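Local coordinates for nitrate transport protein (Parabacteroides distasonis, PDB 3HN0) that probably serves as the substrate-binding component of an ABC transporter, possibly capturing nitrate or a related small solute, at residues A[105-110]-A[255-260]; A[111-116]-A[123-128]; A[127-132]-A[142-147]. One frame throughout, in Å; residues are numbered along the deposited sequence.

Interaction 1: A[105-110]-A[255-260]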
ATOM      1  N   GLY A 105      21.152 -12.576  -2.554  1.00 19.08           N
ATOM      2  CA  GLY A 105      20.804 -13.189  -1.288  1.00 20.45           C
ATOM      3  C   GLY A 105      20.165 -12.323  -0.217  1.00 20.20           C
ATOM      4  O   GLY A 105      19.878 -12.824   0.885  1.00 22.75           O
ATOM      5  N   THR A 106      19.959 -11.039  -0.522  1.00 17.40           N
ATOM      6  CA  THR A 106      19.436 -10.074   0.451  1.00 16.90           C
ATOM      7  C   THR A 106      18.135  -9.484  -0.080  1.00 16.84           C
ATOM      8  O   THR A 106      17.635  -9.924  -1.113  1.00 15.11           O
ATOM      9  CB  THR A 106      20.448  -8.956   0.779  1.00 20.15           C
ATOM     10  OG1 THR A 106      20.587  -8.068  -0.347  1.00 20.30           O
ATOM     11  CG2 THR A 106      21.826  -9.534   1.168  1.00 27.43           C
ATOM     12  N   THR A 107      17.582  -8.506   0.642  1.00 16.26           N
ATOM     13  CA  THR A 107      16.261  -7.951   0.318  1.00 15.58           C
ATOM     14  C   THR A 107      16.020  -7.663  -1.192  1.00 15.71           C
ATOM     15  O   THR A 107      15.068  -8.154  -1.761  1.00 16.47           O
ATOM     16  CB  THR A 107      15.953  -6.750   1.194  1.00 18.55           C
ATOM     17  OG1 THR A 107      16.089  -7.145   2.576  1.00 15.99           O
ATOM     18  CG2 THR A 107      14.529  -6.283   0.963  1.00 21.42           C
ATOM     19  N   PRO A 108      16.854  -6.819  -1.829  1.00 15.91           N
ATOM     20  CA  PRO A 108      16.550  -6.491  -3.234  1.00 15.33           C
ATOM     21  C   PRO A 108      16.436  -7.689  -4.160  1.00 13.79           C
ATOM     22  O   PRO A 108      15.575  -7.742  -5.039  1.00 16.32           O
ATOM     23  CB  PRO A 108      17.716  -5.586  -3.665  1.00 16.60           C
ATOM     24  CG  PRO A 108      18.793  -5.785  -2.658  1.00 18.94           C
ATOM     25  CD  PRO A 108      18.053  -6.111  -1.348  1.00 15.14           C
ATOM     26  N   ASP A 109      17.287  -8.684  -3.976  1.00 15.61           N
ATOM     27  CA  ASP A 109      17.235  -9.913  -4.750  1.00 14.56           C
ATOM     28  C   ASP A 109      15.924 -10.712  -4.526  1.00 11.80           C
ATOM     29  O   ASP A 109      15.183 -11.050  -5.459  1.00 12.99           O
ATOM     30  CB  ASP A 109      18.447 -10.768  -4.330  1.00 17.51           C
ATOM     31  CG  ASP A 109      18.558 -12.061  -5.086  1.00 25.56           C
ATOM     32  OD1 ASP A 109      17.897 -12.191  -6.138  1.00 20.04           O
ATOM     33  OD2 ASP A 109      19.336 -12.941  -4.627  1.00 20.12           O
ATOM     34  N   ILE A 110      15.618 -10.973  -3.264  1.00 15.43           N
ATOM     35  CA  ILE A 110      14.412 -11.718  -2.904  1.00 13.66           C
ATOM     36  C   ILE A 110      13.132 -11.052  -3.413  1.00 13.39           C
ATOM     37  O   ILE A 110      12.272 -11.713  -4.001  1.00 13.15           O
ATOM     38  CB  ILE A 110      14.333 -11.999  -1.402  1.00 15.69           C
ATOM     39  CG1 ILE A 110      15.475 -12.917  -0.969  1.00 20.05           C
ATOM     40  CG2 ILE A 110      12.942 -12.645  -1.068  1.00 13.80           C
ATOM     41  CD1 ILE A 110      15.946 -12.740   0.485  1.00 23.96           C
HETATM   42  N   MSE A 255       5.718  -8.128   9.709  1.00 16.87           N
HETATM   43  CA  MSE A 255       5.726  -9.590   9.795  1.00 15.84           C
HETATM   44  C   MSE A 255       5.410 -10.217   8.447  1.00 17.76           C
HETATM   45  O   MSE A 255       5.982 -11.253   8.086  1.00 15.58           O
HETATM   46  CB  MSE A 255       4.752 -10.074  10.855  1.00 19.70           C
HETATM   47  CG  MSE A 255       5.073  -9.539  12.238  1.00 20.39           C
HETATM   48 SE   MSE A 255       6.838 -10.134  12.879  0.75 18.77          SE
HETATM   49  CE  MSE A 255       6.367 -11.858  13.105  1.00 22.47           C
ATOM     50  N   GLY A 256       4.523  -9.593   7.664  1.00 18.62           N
ATOM     51  CA  GLY A 256       4.325 -10.055   6.277  1.00 14.13           C
ATOM     52  C   GLY A 256       5.557 -10.025   5.391  1.00 15.30           C
ATOM     53  O   GLY A 256       5.811 -10.966   4.620  1.00 19.00           O
ATOM     54  N   PHE A 257       6.319  -8.947   5.446  1.00 13.54           N
ATOM     55  CA  PHE A 257       7.595  -8.848   4.759  1.00 12.66           C
ATOM     56  C   PHE A 257       8.581  -9.934   5.218  1.00 14.60           C
ATOM     57  O   PHE A 257       9.106 -10.643   4.389  1.00 14.63           O
ATOM     58  CB  PHE A 257       8.232  -7.460   4.920  1.00 15.30           C
ATOM     59  CG  PHE A 257       9.630  -7.388   4.465  1.00 14.20           C
ATOM     60  CD1 PHE A 257       9.966  -7.365   3.112  1.00 14.14           C
ATOM     61  CD2 PHE A 257      10.670  -7.342   5.398  1.00 13.04           C
ATOM     62  CE1 PHE A 257      11.267  -7.258   2.686  1.00 13.76           C
ATOM     63  CE2 PHE A 257      11.983  -7.305   4.987  1.00 11.86           C
ATOM     64  CZ  PHE A 257      12.315  -7.248   3.625  1.00 17.03           C
ATOM     65  N   LEU A 258       8.762 -10.089   6.532  1.00 15.10           N
ATOM     66  CA  LEU A 258       9.697 -11.077   7.079  1.00 12.59           C
ATOM     67  C   LEU A 258       9.296 -12.507   6.671  1.00 13.19           C
ATOM     68  O   LEU A 258      10.148 -13.297   6.285  1.00 13.35           O
ATOM     69  CB  LEU A 258       9.857 -10.929   8.609  1.00 14.09           C
ATOM     70  CG  LEU A 258      10.652  -9.663   9.001  1.00 15.66           C
ATOM     71  CD1 LEU A 258      10.657  -9.442  10.532  1.00 15.77           C
ATOM     72  CD2 LEU A 258      12.094  -9.667   8.467  1.00 13.52           C
ATOM     73  N   ARG A 259       7.994 -12.793   6.687  1.00 14.73           N
ATOM     74  CA  ARG A 259       7.483 -14.063   6.247  1.00 14.57           C
ATOM     75  C   ARG A 259       7.808 -14.327   4.803  1.00 14.32           C
ATOM     76  O   ARG A 259       8.189 -15.446   4.437  1.00 14.79           O
ATOM     77  CB  ARG A 259       5.969 -14.114   6.450  1.00 16.32           C
ATOM     78  CG  ARG A 259       5.339 -15.471   6.272  1.00 27.97           C
ATOM     79  CD  ARG A 259       3.873 -15.491   6.811  1.00 34.17           C
ATOM     80  NE  ARG A 259       3.806 -15.144   8.247  1.00 40.83           N
ATOM     81  CZ  ARG A 259       3.299 -14.016   8.771  1.00 49.03           C
ATOM     82  NH1 ARG A 259       2.756 -13.056   8.012  1.00 50.41           N
ATOM     83  NH2 ARG A 259       3.317 -13.847  10.090  1.00 49.17           N
ATOM     84  N   LEU A 260       7.639 -13.306   3.955  1.00 15.87           N
ATOM     85  CA  LEU A 260       7.987 -13.437   2.549  0.60 16.62           C
ATOM     86  C   LEU A 260       9.475 -13.769   2.385  1.00 17.57           C
ATOM     87  O   LEU A 260       9.841 -14.703   1.668  1.00 17.16           O
ATOM     88  CB  LEU A 260       7.591 -12.149   1.801  0.60 16.02           C
ATOM     89  CG  LEU A 260       7.788 -12.082   0.289  0.60 21.05           C
ATOM     90  CD1 LEU A 260       6.971 -10.919  -0.318  0.60 17.28           C
ATOM     91  CD2 LEU A 260       9.268 -11.948  -0.016  0.60 16.74           C
TER
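T107 meets F257 at the rim of the phenyl ring, a good example of how two helices can be joined by a few well-aimed side-chain ends. The CG2 methyl of T107 approaches F257 CZ to 3.6 Å from near the ring plane, and its OG1 also lies at that edge, in plane, 3.9 Å from F257 CZ. The reach is supplied mostly by the phenylalanine: with chi1 at 169° its CG stands opposite the backbone N, and the ring projects across the gap to cross the threonine side chain at about a right angle. One turn along, the branch methyl I110 CG2 touches L260 CD2 at 3.9 Å as the two side chains run past each other in opposite directions; L260 is modelled in two conformers, and this distance describes one of them. No hydrogen bond crosses between the segments; all four touching residues are buried, and the contact is essentially van der Waals. Within 105-110, D109 OD2 accepts a hydrogen bond from G105 N at 2.8 Å through the lone pair facing away from OD1, in an almost straight bond of 177°. The contact joins the first turn of helix 107-119 to helix 251-264. I63 of helix 62-70 touches both T107 and F257, while I110 also packs on I261 and Y264.

Interaction 2: A[111-116]-A[123-128]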
ATOM      1  N   LEU A 111      13.033  -9.736  -3.234  1.00 12.94           N
ATOM      2  CA  LEU A 111      11.868  -8.993  -3.694  1.00 13.28           C
ATOM      3  C   LEU A 111      11.738  -8.971  -5.213  1.00 12.22           C
ATOM      4  O   LEU A 111      10.615  -8.933  -5.751  1.00 13.60           O
ATOM      5  CB  LEU A 111      11.837  -7.571  -3.111  1.00 13.26           C
ATOM      6  CG  LEU A 111      11.577  -7.553  -1.571  1.00 17.31           C
ATOM      7  CD1 LEU A 111      11.358  -6.118  -1.076  1.00 19.56           C
ATOM      8  CD2 LEU A 111      10.416  -8.451  -1.158  1.00 16.45           C
ATOM      9  N   THR A 112      12.856  -8.967  -5.911  1.00 13.66           N
ATOM     10  CA  THR A 112      12.823  -9.015  -7.363  1.00 12.60           C
ATOM     11  C   THR A 112      12.307 -10.394  -7.768  1.00 13.14           C
ATOM     12  O   THR A 112      11.432 -10.498  -8.610  1.00 11.95           O
ATOM     13  CB  THR A 112      14.233  -8.743  -7.958  1.00 14.77           C
ATOM     14  OG1 THR A 112      14.639  -7.414  -7.565  1.00 14.99           O
ATOM     15  CG2 THR A 112      14.224  -8.823  -9.473  1.00 15.80           C
ATOM     16  N   ARG A 113      12.816 -11.438  -7.129  1.00 14.58           N
ATOM     17  CA  ARG A 113      12.334 -12.784  -7.446  1.00 14.97           C
ATOM     18  C   ARG A 113      10.839 -12.910  -7.147  1.00 16.27           C
ATOM     19  O   ARG A 113      10.089 -13.482  -7.925  1.00 16.60           O
ATOM     20  CB  ARG A 113      13.155 -13.831  -6.694  1.00 17.68           C
ATOM     21  CG  ARG A 113      14.548 -14.033  -7.309  1.00 21.86           C
ATOM     22  CD  ARG A 113      15.223 -15.237  -6.689  1.00 29.76           C
ATOM     23  NE  ARG A 113      16.095 -14.868  -5.585  1.00 27.65           N
ATOM     24  CZ  ARG A 113      16.326 -15.606  -4.505  1.00 35.88           C
ATOM     25  NH1 ARG A 113      15.698 -16.763  -4.316  1.00 38.57           N
ATOM     26  NH2 ARG A 113      17.183 -15.162  -3.589  1.00 41.28           N
ATOM     27  N   TYR A 114      10.391 -12.294  -6.049  1.00 14.65           N
ATOM     28  CA  TYR A 114       8.981 -12.338  -5.708  1.00 14.15           C
ATOM     29  C   TYR A 114       8.105 -11.664  -6.770  1.00 13.23           C
ATOM     30  O   TYR A 114       7.031 -12.174  -7.178  1.00 12.59           O
ATOM     31  CB  TYR A 114       8.770 -11.687  -4.336  1.00 11.93           C
ATOM     32  CG  TYR A 114       7.312 -11.487  -4.019  1.00 12.22           C
ATOM     33  CD1 TYR A 114       6.502 -12.571  -3.703  1.00 16.99           C
ATOM     34  CD2 TYR A 114       6.720 -10.194  -4.029  1.00 14.00           C
ATOM     35  CE1 TYR A 114       5.166 -12.413  -3.426  1.00 22.24           C
ATOM     36  CE2 TYR A 114       5.352 -10.036  -3.752  1.00 14.55           C
ATOM     37  CZ  TYR A 114       4.590 -11.162  -3.448  1.00 20.35           C
ATOM     38  OH  TYR A 114       3.244 -11.057  -3.160  1.00 21.46           O
ATOM     39  N   TYR A 115       8.543 -10.470  -7.173  1.00 14.07           N
ATOM     40  CA  TYR A 115       7.840  -9.692  -8.185  1.00 13.48           C
ATOM     41  C   TYR A 115       7.750 -10.458  -9.512  1.00 13.93           C
ATOM     42  O   TYR A 115       6.697 -10.528 -10.093  1.00 12.97           O
ATOM     43  CB  TYR A 115       8.549  -8.334  -8.415  1.00 14.79           C
ATOM     44  CG  TYR A 115       7.941  -7.561  -9.548  1.00 13.34           C
ATOM     45  CD1 TYR A 115       6.801  -6.807  -9.351  1.00 18.38           C
ATOM     46  CD2 TYR A 115       8.490  -7.610 -10.825  1.00 19.86           C
ATOM     47  CE1 TYR A 115       6.208  -6.111 -10.412  1.00 22.17           C
ATOM     48  CE2 TYR A 115       7.893  -6.903 -11.882  1.00 21.38           C
ATOM     49  CZ  TYR A 115       6.768  -6.168 -11.642  1.00 21.00           C
ATOM     50  OH  TYR A 115       6.153  -5.476 -12.649  1.00 30.79           O
ATOM     51  N   LEU A 116       8.839 -11.046  -9.943  1.00 14.21           N
ATOM     52  CA  LEU A 116       8.844 -11.769 -11.217  1.00 16.92           C
ATOM     53  C   LEU A 116       7.896 -12.962 -11.149  1.00 20.62           C
ATOM     54  O   LEU A 116       7.116 -13.190 -12.069  1.00 19.31           O
ATOM     55  CB  LEU A 116      10.245 -12.190 -11.595  1.00 18.32           C
ATOM     56  CG  LEU A 116      11.245 -11.059 -11.927  1.00 21.68           C
ATOM     57  CD1 LEU A 116      12.658 -11.662 -12.149  1.00 23.80           C
ATOM     58  CD2 LEU A 116      10.819 -10.208 -13.118  1.00 25.68           C
ATOM     59  N   TYR A 123      12.548 -13.298 -16.322  1.00 30.04           N
ATOM     60  CA  TYR A 123      13.755 -12.732 -16.873  1.00 29.76           C
ATOM     61  C   TYR A 123      14.962 -13.394 -16.218  1.00 29.48           C
ATOM     62  O   TYR A 123      14.956 -13.609 -14.999  1.00 30.14           O
ATOM     63  CB  TYR A 123      13.835 -11.227 -16.612  1.00 29.50           C
ATOM     64  CG  TYR A 123      12.658 -10.429 -17.096  1.00 31.52           C
ATOM     65  CD1 TYR A 123      12.040 -10.708 -18.314  1.00 39.45           C
ATOM     66  CD2 TYR A 123      12.175  -9.376 -16.346  1.00 23.84           C
ATOM     67  CE1 TYR A 123      10.960  -9.955 -18.752  1.00 40.09           C
ATOM     68  CE2 TYR A 123      11.118  -8.613 -16.765  1.00 25.76           C
ATOM     69  CZ  TYR A 123      10.503  -8.908 -17.969  1.00 34.52           C
ATOM     70  OH  TYR A 123       9.440  -8.155 -18.373  1.00 29.69           O
ATOM     71  N   PRO A 124      16.006 -13.673 -17.011  1.00 31.17           N
ATOM     72  CA  PRO A 124      17.220 -14.249 -16.429  1.00 29.85           C
ATOM     73  C   PRO A 124      17.869 -13.251 -15.478  1.00 27.19           C
ATOM     74  O   PRO A 124      18.065 -12.100 -15.852  1.00 24.52           O
ATOM     75  CB  PRO A 124      18.125 -14.484 -17.640  1.00 32.59           C
ATOM     76  CG  PRO A 124      17.316 -14.087 -18.866  1.00 32.78           C
ATOM     77  CD  PRO A 124      16.218 -13.219 -18.396  1.00 31.87           C
ATOM     78  N   LEU A 125      18.177 -13.688 -14.263  1.00 24.86           N
ATOM     79  CA  LEU A 125      18.805 -12.814 -13.266  1.00 24.60           C
ATOM     80  C   LEU A 125      20.322 -12.836 -13.412  1.00 23.22           C
ATOM     81  O   LEU A 125      20.913 -13.878 -13.587  1.00 26.15           O
ATOM     82  CB  LEU A 125      18.371 -13.204 -11.863  1.00 28.11           C
ATOM     83  CG  LEU A 125      16.856 -13.104 -11.657  1.00 32.24           C
ATOM     84  CD1 LEU A 125      16.449 -13.663 -10.284  1.00 39.98           C
ATOM     85  CD2 LEU A 125      16.384 -11.656 -11.822  1.00 36.15           C
ATOM     86  N   ASN A 126      20.951 -11.675 -13.397  1.00 20.32           N
ATOM     87  CA  ASN A 126      22.381 -11.604 -13.467  1.00 19.85           C
ATOM     88  C   ASN A 126      22.926 -10.874 -12.259  1.00 21.11           C
ATOM     89  O   ASN A 126      22.576  -9.728 -12.002  1.00 21.03           O
ATOM     90  CB  ASN A 126      22.788 -10.919 -14.758  1.00 20.19           C
ATOM     91  CG  ASN A 126      24.275 -11.044 -15.048  1.00 26.51           C
ATOM     92  OD1 ASN A 126      25.131 -10.900 -14.152  1.00 22.99           O
ATOM     93  ND2 ASN A 126      24.594 -11.295 -16.315  1.00 23.05           N
ATOM     94  N   TYR A 127      23.803 -11.564 -11.528  1.00 21.34           N
ATOM     95  CA  TYR A 127      24.343 -11.093 -10.270  1.00 21.51           C
ATOM     96  C   TYR A 127      25.807 -10.661 -10.432  1.00 20.39           C
ATOM     97  O   TYR A 127      26.546 -10.543  -9.453  1.00 23.99           O
ATOM     98  CB  TYR A 127      24.217 -12.198  -9.216  1.00 21.60           C
ATOM     99  CG  TYR A 127      22.801 -12.599  -8.875  1.00 20.66           C
ATOM    100  CD1 TYR A 127      21.947 -11.717  -8.203  1.00 23.54           C
ATOM    101  CD2 TYR A 127      22.298 -13.859  -9.231  1.00 22.22           C
ATOM    102  CE1 TYR A 127      20.616 -12.088  -7.889  1.00 19.53           C
ATOM    103  CE2 TYR A 127      21.010 -14.236  -8.918  1.00 29.66           C
ATOM    104  CZ  TYR A 127      20.163 -13.343  -8.247  1.00 20.18           C
ATOM    105  OH  TYR A 127      18.906 -13.782  -7.926  1.00 22.39           O
ATOM    106  N   ALA A 128      26.184 -10.338 -11.656  1.00 19.39           N
ATOM    107  CA  ALA A 128      27.534  -9.860 -11.972  1.00 19.88           C
ATOM    108  C   ALA A 128      27.925  -8.630 -11.151  1.00 21.83           C
ATOM    109  O   ALA A 128      29.091  -8.466 -10.822  1.00 20.44           O
ATOM    110  CB  ALA A 128      27.666  -9.584 -13.482  1.00 19.08           C
TER
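L116 and L125 lead the apolar part of this contact, in which a helix lies against the strand that follows it. L116 divides its two methyls: CD1 meets L125 CD2 at 3.7 Å, and CD2 comes obliquely to the Y123 ring, 3.6 Å from Y123 CD2. Its chi1 of -67° sets CG opposite the carbonyl carbon and sends the fork out toward 123-128. L125 divides its methyls too, since CD1 presses on the aliphatic stem of R113, 3.5 Å from R113 CG, with the two side chains crossing at about a right angle. T112 adds a looser methyl contact to L125.

The polar part lies beyond that stem. The R113 chain bends at chi3, and its guanidinium stands almost perpendicular to the Y127 ring, 89° between planes. R113 NE and Y127 OH, 3.8 Å apart, do not bond to each other; both turn to D109 OD1, the first in a salt bridge, the second in a hydrogen bond. With an alanine in place of this arginine, D109 would probably lose its cationic partner and the CD1 methyl of L125 its cover. Farther along, N126 OD1 accepts from A128 N at 2.8 Å, an Asx turn at the end of strand 125-126. Y123 N, by contrast, is buried here without a partner.

Backbone bonds from P124 and N126 to L99 pair strand 125-126 with strand 99-100, and helix 107-119 packs across the pair: a beta-alpha-beta crossover, consistent with the alpha/beta lobes of periplasmic binding proteins.

Interaction 3: A[127-132]-A[142-147]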
ATOM      1  N   TYR A 127      23.803 -11.564 -11.528  1.00 21.34           N
ATOM      2  CA  TYR A 127      24.343 -11.093 -10.270  1.00 21.51           C
ATOM      3  C   TYR A 127      25.807 -10.661 -10.432  1.00 20.39           C
ATOM      4  O   TYR A 127      26.546 -10.543  -9.453  1.00 23.99           O
ATOM      5  CB  TYR A 127      24.217 -12.198  -9.216  1.00 21.60           C
ATOM      6  CG  TYR A 127      22.801 -12.599  -8.875  1.00 20.66           C
ATOM      7  CD1 TYR A 127      21.947 -11.717  -8.203  1.00 23.54           C
ATOM      8  CD2 TYR A 127      22.298 -13.859  -9.231  1.00 22.22           C
ATOM      9  CE1 TYR A 127      20.616 -12.088  -7.889  1.00 19.53           C
ATOM     10  CE2 TYR A 127      21.010 -14.236  -8.918  1.00 29.66           C
ATOM     11  CZ  TYR A 127      20.163 -13.343  -8.247  1.00 20.18           C
ATOM     12  OH  TYR A 127      18.906 -13.782  -7.926  1.00 22.39           O
ATOM     13  N   ALA A 128      26.184 -10.338 -11.656  1.00 19.39           N
ATOM     14  CA  ALA A 128      27.534  -9.860 -11.972  1.00 19.88           C
ATOM     15  C   ALA A 128      27.925  -8.630 -11.151  1.00 21.83           C
ATOM     16  O   ALA A 128      29.091  -8.466 -10.822  1.00 20.44           O
ATOM     17  CB  ALA A 128      27.666  -9.584 -13.482  1.00 19.08           C
ATOM     18  N   PHE A 129      26.963  -7.774 -10.812  1.00 18.88           N
ATOM     19  CA  PHE A 129      27.245  -6.552 -10.082  1.00 20.61           C
ATOM     20  C   PHE A 129      26.575  -6.616  -8.711  1.00 21.99           C
ATOM     21  O   PHE A 129      25.353  -6.674  -8.630  1.00 22.42           O
ATOM     22  CB  PHE A 129      26.710  -5.351 -10.880  1.00 23.22           C
ATOM     23  CG  PHE A 129      27.375  -5.178 -12.248  1.00 22.91           C
ATOM     24  CD1 PHE A 129      28.749  -4.996 -12.344  1.00 32.32           C
ATOM     25  CD2 PHE A 129      26.624  -5.184 -13.416  1.00 21.03           C
ATOM     26  CE1 PHE A 129      29.364  -4.843 -13.591  1.00 32.57           C
ATOM     27  CE2 PHE A 129      27.226  -5.035 -14.658  1.00 26.73           C
ATOM     28  CZ  PHE A 129      28.596  -4.858 -14.746  1.00 25.58           C
ATOM     29  N   ASN A 130      27.347  -6.568  -7.631  1.00 23.15           N
ATOM     30  CA  ASN A 130      26.746  -6.763  -6.297  0.60 24.52           C
ATOM     31  C   ASN A 130      26.199  -5.488  -5.683  1.00 22.74           C
ATOM     32  O   ASN A 130      25.429  -5.556  -4.711  1.00 22.37           O
ATOM     33  CB  ASN A 130      27.714  -7.444  -5.320  0.60 26.92           C
ATOM     34  CG  ASN A 130      27.006  -7.963  -4.070  0.60 21.24           C
ATOM     35  OD1 ASN A 130      27.324  -7.563  -2.960  0.60 31.55           O
ATOM     36  ND2 ASN A 130      26.020  -8.808  -4.257  0.60 24.44           N
ATOM     37  N   THR A 131      26.564  -4.333  -6.246  1.00 18.59           N
ATOM     38  CA  THR A 131      26.100  -3.047  -5.746  1.00 20.91           C
ATOM     39  C   THR A 131      25.296  -2.256  -6.785  1.00 20.32           C
ATOM     40  O   THR A 131      25.474  -2.404  -8.034  1.00 17.09           O
ATOM     41  CB  THR A 131      27.235  -2.123  -5.248  1.00 21.24           C
ATOM     42  OG1 THR A 131      27.981  -1.600  -6.355  1.00 21.46           O
ATOM     43  CG2 THR A 131      28.186  -2.834  -4.268  1.00 23.73           C
ATOM     44  N   ALA A 132      24.462  -1.376  -6.248  1.00 18.98           N
ATOM     45  CA  ALA A 132      23.637  -0.496  -7.058  1.00 18.73           C
ATOM     46  C   ALA A 132      24.516   0.432  -7.873  1.00 16.30           C
ATOM     47  O   ALA A 132      24.207   0.681  -9.016  1.00 15.68           O
ATOM     48  CB  ALA A 132      22.618   0.300  -6.178  1.00 17.66           C
ATOM     49  N   GLY A 142      26.622   0.466 -21.194  1.00 11.44           N
ATOM     50  CA  GLY A 142      25.959  -0.324 -22.245  1.00  8.65           C
ATOM     51  C   GLY A 142      25.812  -1.816 -22.001  1.00 12.41           C
ATOM     52  O   GLY A 142      25.315  -2.523 -22.869  1.00 16.47           O
ATOM     53  N   LYS A 143      26.244  -2.293 -20.847  1.00  9.75           N
ATOM     54  CA  LYS A 143      26.221  -3.705 -20.485  1.00 12.60           C
ATOM     55  C   LYS A 143      24.824  -4.103 -19.975  1.00 14.80           C
ATOM     56  O   LYS A 143      24.382  -5.218 -20.202  1.00 17.24           O
ATOM     57  CB  LYS A 143      27.258  -3.959 -19.378  1.00 14.27           C
ATOM     58  CG  LYS A 143      27.424  -5.423 -18.907  1.00 20.91           C
ATOM     59  CD  LYS A 143      28.044  -6.300 -19.969  1.00 27.29           C
ATOM     60  CE  LYS A 143      28.582  -7.608 -19.387  1.00 34.26           C
ATOM     61  NZ  LYS A 143      29.554  -8.264 -20.291  1.00 22.80           N
ATOM     62  N   VAL A 144      24.146  -3.182 -19.297  1.00 11.45           N
ATOM     63  CA  VAL A 144      22.907  -3.482 -18.578  1.00 12.25           C
ATOM     64  C   VAL A 144      21.722  -2.763 -19.236  1.00 13.24           C
ATOM     65  O   VAL A 144      21.711  -1.537 -19.326  1.00 12.17           O
ATOM     66  CB  VAL A 144      23.052  -3.051 -17.119  1.00 11.11           C
ATOM     67  CG1 VAL A 144      21.698  -3.252 -16.331  1.00 11.97           C
ATOM     68  CG2 VAL A 144      24.206  -3.781 -16.432  1.00 13.54           C
ATOM     69  N   ASN A 145      20.714  -3.516 -19.678  1.00 13.03           N
ATOM     70  CA  ASN A 145      19.509  -2.962 -20.281  0.55 12.74           C
ATOM     71  C   ASN A 145      18.284  -3.110 -19.369  1.00 13.08           C
ATOM     72  O   ASN A 145      17.229  -2.584 -19.651  1.00 14.91           O
ATOM     73  CB  ASN A 145      19.241  -3.667 -21.622  0.55 13.76           C
ATOM     74  CG  ASN A 145      20.375  -3.457 -22.634  0.55 18.05           C
ATOM     75  OD1 ASN A 145      20.924  -2.359 -22.750  0.55 29.12           O
ATOM     76  ND2 ASN A 145      20.720  -4.503 -23.361  0.55 13.53           N
ATOM     77  N   ARG A 146      18.418  -3.868 -18.300  1.00 13.65           N
ATOM     78  CA  ARG A 146      17.286  -4.065 -17.406  1.00 15.22           C
ATOM     79  C   ARG A 146      17.886  -4.322 -16.040  1.00 14.47           C
ATOM     80  O   ARG A 146      18.836  -5.098 -15.930  1.00 14.81           O
ATOM     81  CB  ARG A 146      16.450  -5.218 -17.987  1.00 19.06           C
ATOM     82  CG  ARG A 146      15.430  -5.895 -17.140  1.00 28.30           C
ATOM     83  CD  ARG A 146      14.839  -7.113 -17.928  1.00 27.49           C
ATOM     84  NE  ARG A 146      13.795  -6.710 -18.856  1.00 30.12           N
ATOM     85  CZ  ARG A 146      13.268  -7.496 -19.798  1.00 37.46           C
ATOM     86  NH1 ARG A 146      13.695  -8.736 -19.966  1.00 33.45           N
ATOM     87  NH2 ARG A 146      12.300  -7.036 -20.575  1.00 38.07           N
ATOM     88  N   ALA A 147      17.361  -3.619 -15.022  1.00 13.76           N
ATOM     89  CA  ALA A 147      17.912  -3.679 -13.699  1.00 11.61           C
ATOM     90  C   ALA A 147      16.918  -3.232 -12.655  1.00 13.25           C
ATOM     91  O   ALA A 147      15.873  -2.672 -12.966  1.00 14.56           O
ATOM     92  CB  ALA A 147      19.194  -2.797 -13.628  1.00 10.43           C
TER
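The guanidinium of R146 is held by several groups, among them E90 OE1 in a salt bridge with NE, the carbonyl of P97 hydrogen-bonded to NH1, and the ring of Y123 in a cation-pi contact. R146 begins strand 146-149, and just before it on the chain V144 and K143 reach over to F129.

That crossing is small and wholly non-polar. The CG2 methyl of V144 meets the F129 ring obliquely, 3.7 Å from F129 CE2 and 4.1 Å from F129 CD2, while the two side chains pass in opposite directions. V144 has chi1 at 176°, which puts CG1 opposite the backbone N and leaves CG2, beside that N, as the methyl directed at the phenyl group. K143 contributes its stem alone: CG lies near the ring plane, 4.3 Å from F129 CE2, at the same outer corner of the ring.

Helix 132-141 connects the two segments, and both of its ends carry recognisable capping features. At the start T131 is the N-cap, its OG1 accepting from the backbone N of E134. At the finish G142 closes a Schellman motif with phi of 99°, a backbone shape in which a CB would collide with the carbonyl oxygen of the residue before.

The phenyl ring of F129 also touches E134 and I135 of that helix, and V144 packs on I139 and on Y100 of strand 99-100. Past the contact, A147 bonds to V89 through the backbone, within the antiparallel pairing of strands 146-149 and 87-90.

Interactions 2 and 3 follow one another along the chain, whereas interaction 1 brings in the distant helix 251-264. Interactions 1 and 2 share helix 107-119 and have centres about 13 Å apart; they touch where F257 CE1 lies 3.9 Å from L111 CD1. Interaction 3 lies about 11 Å from interaction 2, centre to centre, and shares Y127 and A128 with it. Its centre is about 20 Å from that of interaction 1, yet a probable hydrogen bond of 2.6 Å between Y127 OH and D109 OD1 ties a residue common to the two later contacts to the first turn of the helix. Along the sequence, interactions 2 and 3 are both nested within the long loop that interaction 1 closes.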